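Local coordinates for protein S-adenosylmethionine dependent methyltransferase (Mesorhizobium loti, PDB 3BKW) that probably transfers methyl groups from S-adenosylmethionine to an acceptor that is not known, at residues Ile47-Cys52 with Leu110-Leu115; Leu70-Ser75 with Glu94-Asp99. All coordinates share one frame; numbering follows the deposited sequence.

Contact 1. Residues Ile47-Cys52 with Leu110-Leu115; sequences IVDLGC and LAYSSL
I47 and L110 run side by side off the same face of two adjacent parallel strands, I47 CD1 resting 4.0 Å from L110 CD2 while I47 CG2 lies 3.7 Å from L110 O. On the other face V48 meets A111, V48 CG1 against A111 CB at 3.8 Å. D49 and Y112 return to the first face. With Y112 CG anti to the backbone N (chi1 174°), the ring extends beside the carboxylate, whose plane stands 82° from its own, and D49 OD1 lies in the ring plane at the edge, 3.6 Å from Y112 CD2. Backbone bonds link V48 N to L110 O, Y112 N to V48 O and L50 N to Y112 O. Past the last rung the serine takes over: S113 OG donates to L50 O at 2.7 Å. As the strands part, one water joins D49 OD1, G51 O and S114 N, receiving the S114 N-H, and a second bridges G51 O and S114 O. The positive phi of G51 (85°) suits a glycine at this turn. Shortening I47 to an alanine would probably open a gap beside L110 CD2 and under helix 56-63, where F57 and A61 also touch the isoleucine. That helix covers this face, F57 stacking on Y112; strand 68-73 flanks 47-50, with L72 against V48 and L50, and strand 138-145 flanks 110-114.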
loop_
_atom_site.group_PDB
_atom_site.type_symbol
_atom_site.label_atom_id
_atom_site.label_comp_id
_atom_site.label_asym_id
_atom_site.label_seq_id
_atom_site.Cartn_x
_atom_site.Cartn_y
_atom_site.Cartn_z
ATOM N N ILE A 47 23.969 6.716 9.522
ATOM C CA ILE A 47 22.519 6.790 9.693
ATOM C C ILE A 47 22.045 8.183 10.058
ATOM O O ILE A 47 22.702 8.877 10.843
ATOM C CB ILE A 47 22.074 5.815 10.821
ATOM C CG1 ILE A 47 22.586 4.390 10.560
ATOM C CG2 ILE A 47 20.531 5.820 10.987
ATOM C CD1 ILE A 47 22.264 3.364 11.660
ATOM N N VAL A 48 20.905 8.593 9.484
ATOM C CA VAL A 48 20.250 9.834 9.876
ATOM C C VAL A 48 18.868 9.476 10.438
ATOM O O VAL A 48 18.147 8.687 9.826
ATOM C CB VAL A 48 20.188 10.900 8.752
ATOM C CG1 VAL A 48 19.454 10.396 7.501
ATOM C CG2 VAL A 48 19.564 12.199 9.279
ATOM N N ASP A 49 18.525 10.064 11.592
ATOM C CA ASP A 49 17.255 9.870 12.262
ATOM C C ASP A 49 16.481 11.162 12.146
ATOM O O ASP A 49 16.868 12.162 12.741
ATOM C CB ASP A 49 17.493 9.493 13.732
ATOM C CG ASP A 49 16.219 9.206 14.488
ATOM O OD1 ASP A 49 15.127 9.440 13.950
ATOM O OD2 ASP A 49 16.309 8.702 15.616
ATOM N N LEU A 50 15.408 11.147 11.349
ATOM C CA LEU A 50 14.598 12.334 11.096
ATOM C C LEU A 50 13.466 12.413 12.108
ATOM O O LEU A 50 12.515 11.623 12.043
ATOM C CB LEU A 50 14.053 12.320 9.656
ATOM C CG LEU A 50 15.034 12.145 8.500
ATOM C CD1 LEU A 50 14.323 11.976 7.165
ATOM C CD2 LEU A 50 15.991 13.300 8.443
ATOM N N GLY A 51 13.582 13.354 13.047
ATOM C CA GLY A 51 12.605 13.548 14.141
ATOM C C GLY A 51 13.011 12.593 15.248
ATOM O O GLY A 51 12.219 11.771 15.712
ATOM N N CYS A 52 14.251 12.750 15.700
ATOM C CA CYS A 52 14.856 11.821 16.658
ATOM C C CYS A 52 14.353 11.894 18.105
ATOM O O CYS A 52 14.611 10.968 18.893
ATOM C CB CYS A 52 16.381 11.997 16.656
ATOM S SG CYS A 52 16.972 13.558 17.290
ATOM N N LEU A 110 21.501 4.759 5.611
ATOM C CA LEU A 110 20.151 4.538 6.103
ATOM C C LEU A 110 19.559 5.825 6.626
ATOM O O LEU A 110 20.220 6.539 7.364
ATOM C CB LEU A 110 20.181 3.518 7.266
ATOM C CG LEU A 110 18.900 3.243 8.076
ATOM C CD1 LEU A 110 17.788 2.707 7.170
ATOM C CD2 LEU A 110 19.183 2.326 9.253
ATOM N N ALA A 111 18.322 6.106 6.228
ATOM C CA ALA A 111 17.525 7.174 6.797
ATOM C C ALA A 111 16.368 6.499 7.544
ATOM O O ALA A 111 15.710 5.600 7.013
ATOM C CB ALA A 111 17.020 8.135 5.733
ATOM N N TYR A 112 16.181 6.884 8.798
ATOM C CA TYR A 112 15.122 6.371 9.665
ATOM C C TYR A 112 14.253 7.501 10.164
ATOM O O TYR A 112 14.749 8.575 10.434
ATOM C CB TYR A 112 15.749 5.671 10.856
ATOM C CG TYR A 112 14.789 5.188 11.933
ATOM C CD1 TYR A 112 14.195 3.917 11.844
ATOM C CD2 TYR A 112 14.451 5.997 13.034
ATOM C CE1 TYR A 112 13.315 3.457 12.850
ATOM C CE2 TYR A 112 13.573 5.544 14.042
ATOM C CZ TYR A 112 13.017 4.278 13.945
ATOM O OH TYR A 112 12.167 3.859 14.970
ATOM N N SER A 113 12.956 7.242 10.311
ATOM C CA SER A 113 12.052 8.215 10.907
ATOM C C SER A 113 10.850 7.559 11.558
ATOM O O SER A 113 10.113 6.838 10.902
ATOM C CB SER A 113 11.579 9.205 9.860
ATOM O OG SER A 113 10.790 10.224 10.467
ATOM N N SER A 114 10.663 7.811 12.848
ATOM C CA SER A 114 9.517 7.312 13.590
ATOM C C SER A 114 8.483 8.409 13.832
ATOM O O SER A 114 8.748 9.377 14.557
ATOM C CB SER A 114 9.958 6.737 14.933
ATOM O OG SER A 114 8.830 6.422 15.742
ATOM N N LEU A 115 7.327 8.252 13.195
ATOM C CA LEU A 115 6.151 9.078 13.476
ATOM C C LEU A 115 6.376 10.581 13.400
ATOM O O LEU A 115 5.953 11.345 14.279
ATOM C CB LEU A 115 5.584 8.649 14.837
ATOM C CG LEU A 115 5.254 7.162 14.997
ATOM C CD1 LEU A 115 4.703 6.881 16.409
ATOM C CD2 LEU A 115 4.295 6.685 13.910
HETATM O O HOH W 1 12.620 9.130 14.544
HETATM O O HOH W 2 9.527 11.691 15.618
#

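Contact 2. Residues Leu70-Ser75 with Glu94-Asp99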
loop_
_atom_site.group_PDB
_atom_site.type_symbol
_atom_site.label_atom_id
_atom_site.label_comp_id
_atom_site.label_asym_id
_atom_site.label_seq_id
_atom_site.Cartn_x
_atom_site.Cartn_y
_atom_site.Cartn_z
ATOM N N LEU A 70 23.358 10.706 12.893
ATOM C CA LEU A 70 22.965 12.119 12.943
ATOM C C LEU A 70 21.487 12.115 13.337
ATOM O O LEU A 70 20.648 11.609 12.582
ATOM C CB LEU A 70 23.153 12.808 11.597
ATOM C CG LEU A 70 22.642 14.263 11.494
ATOM C CD1 LEU A 70 23.340 15.202 12.510
ATOM C CD2 LEU A 70 22.812 14.769 10.072
ATOM N N GLY A 71 21.189 12.646 14.515
ATOM C CA GLY A 71 19.820 12.760 15.015
ATOM C C GLY A 71 19.350 14.185 14.821
ATOM O O GLY A 71 19.998 15.113 15.300
ATOM N N LEU A 72 18.228 14.355 14.121
ATOM C CA LEU A 72 17.656 15.669 13.841
ATOM C C LEU A 72 16.277 15.842 14.469
ATOM O O LEU A 72 15.430 14.967 14.345
ATOM C CB LEU A 72 17.538 15.869 12.343
ATOM C CG LEU A 72 18.821 15.739 11.526
ATOM C CD1 LEU A 72 18.513 16.045 10.035
ATOM C CD2 LEU A 72 19.919 16.642 12.053
ATOM N N ASP A 73 16.056 16.999 15.101
ATOM C CA ASP A 73 14.767 17.327 15.711
ATOM C C ASP A 73 14.640 18.860 15.763
ATOM O O ASP A 73 15.636 19.565 15.715
ATOM C CB ASP A 73 14.665 16.699 17.113
ATOM C CG ASP A 73 13.232 16.529 17.580
ATOM O OD1 ASP A 73 12.667 15.426 17.372
ATOM O OD2 ASP A 73 12.662 17.506 18.117
ATOM N N LEU A 74 13.411 19.350 15.825
ATOM C CA LEU A 74 13.155 20.795 15.889
ATOM C C LEU A 74 13.412 21.361 17.285
ATOM O O LEU A 74 13.798 22.511 17.396
ATOM C CB LEU A 74 11.716 21.099 15.455
ATOM C CG LEU A 74 11.329 22.575 15.233
ATOM C CD1 LEU A 74 12.156 23.255 14.135
ATOM C CD2 LEU A 74 9.854 22.635 14.875
ATOM N N SER A 75 13.231 20.543 18.326
ATOM C CA SER A 75 13.361 20.977 19.728
ATOM C C SER A 75 14.788 20.952 20.268
ATOM O O SER A 75 15.343 19.873 20.501
ATOM C CB SER A 75 12.464 20.110 20.628
ATOM O OG SER A 75 12.619 20.475 21.982
ATOM N N GLU A 94 21.574 17.599 15.908
ATOM C CA GLU A 94 21.476 18.954 15.348
ATOM C C GLU A 94 20.030 19.350 15.217
ATOM O O GLU A 94 19.177 18.516 14.910
ATOM C CB GLU A 94 22.137 19.042 13.975
ATOM C CG GLU A 94 23.643 18.812 13.964
ATOM C CD GLU A 94 24.270 18.995 12.579
ATOM O OE1 GLU A 94 23.534 19.178 11.590
ATOM O OE2 GLU A 94 25.517 18.942 12.476
ATOM N N ARG A 95 19.755 20.633 15.436
ATOM C CA ARG A 95 18.400 21.154 15.317
ATOM C C ARG A 95 18.080 21.277 13.822
ATOM O O ARG A 95 18.934 21.703 13.038
ATOM C CB ARG A 95 18.256 22.498 16.036
ATOM C CG ARG A 95 16.815 22.925 16.219
ATOM C CD ARG A 95 16.708 24.323 16.783
ATOM N NE ARG A 95 15.361 24.870 16.622
ATOM C CZ ARG A 95 14.840 25.341 15.479
ATOM N NH1 ARG A 95 15.522 25.312 14.321
ATOM N NH2 ARG A 95 13.595 25.830 15.482
ATOM N N ALA A 96 16.887 20.834 13.427
ATOM C CA ALA A 96 16.450 20.906 12.031
ATOM C C ALA A 96 14.940 20.950 11.914
ATOM O O ALA A 96 14.234 20.398 12.755
ATOM C CB ALA A 96 16.990 19.738 11.232
ATOM N N ASP A 97 14.469 21.621 10.861
ATOM C CA ASP A 97 13.052 21.730 10.531
ATOM C C ASP A 97 12.851 20.783 9.363
ATOM O O ASP A 97 13.374 21.033 8.273
ATOM C CB ASP A 97 12.713 23.169 10.111
ATOM C CG ASP A 97 11.224 23.375 9.785
ATOM O OD1 ASP A 97 10.423 22.409 9.745
ATOM O OD2 ASP A 97 10.853 24.548 9.558
ATOM N N LEU A 98 12.109 19.696 9.575
ATOM C CA LEU A 98 11.877 18.708 8.501
ATOM C C LEU A 98 11.120 19.268 7.275
ATOM O O LEU A 98 11.224 18.691 6.186
ATOM C CB LEU A 98 11.193 17.451 9.025
ATOM C CG LEU A 98 11.922 16.627 10.095
ATOM C CD1 LEU A 98 11.081 15.380 10.408
ATOM C CD2 LEU A 98 13.349 16.226 9.710
ATOM N N ASP A 99 10.379 20.368 7.453
ATOM C CA ASP A 99 9.730 21.075 6.332
ATOM C C ASP A 99 10.714 21.846 5.462
ATOM O O ASP A 99 10.363 22.197 4.345
ATOM C CB ASP A 99 8.669 22.068 6.830
ATOM C CG ASP A 99 7.479 21.388 7.442
ATOM O OD1 ASP A 99 6.919 20.478 6.801
ATOM O OD2 ASP A 99 7.053 21.794 8.543
HETATM O O HOH W 3 11.837 24.925 18.244
#
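L74 lays CD1 over one face of the R95 guanidinium, 3.2 Å from R95 NH2, the two side chains running alongside each other at the end of a beta-alpha-beta unit made of strand 68-73, helix 76-84 and strand 91-95. The arginine reaches this leucine because its chain leaves with CG anti to the backbone N (chi1 -167°) and stays extended to NE. A water accepts weakly from R95 NH2 and donates to L74 O. On the face that L72 shares with E94, L72 CD2 packs against E94 CB at 3.8 Å and L72 CB against A96 CB at 4.1 Å, while L70 CD1 lies across the E94 chain at CG. The parallel pairing is uneven: E94 N donates to G71 O at 3.0 Å, the bond from D73 N to E94 O is weak at 3.5 Å, and A96 N reaches D73 O from above the carbonyl plane, 50° out of it. D73 divides its carboxylate. OD1 accepts from the backbone N of G53, whereas OD2 closes an Asx turn just before helix 76-84, which S75 N-caps through its OG to M78 N. In that turn the S75 N-H meets the anti lone pair of D73 OD2, with S75 N 3.1 Å from that oxygen.

Overall arrangement
Both contacts belong to the seven-stranded mixed sheet, strand order 3-2-1-4-5-7-6, that marks class I methyltransferases. Contact 1 joins strand 46-50 to 108-114 and contact 2 joins 68-73 to strand 91-95, outermost on one side of the sheet within this chain; their centres lie about 10 Å apart. In sequence, both segments of contact 2 fall between those of contact 1. Strands 46-50 and 68-73 are neighbours in the sheet and join the two contacts directly, with probable hydrogen bonds from D49 N to L70 O and from G51 N to L72 O. The four strands thus form one continuous parallel array, whose C-terminal ends in this fold usually border the cofactor pocket, consistent with the S-adenosylmethionine-dependent activity assigned to the family.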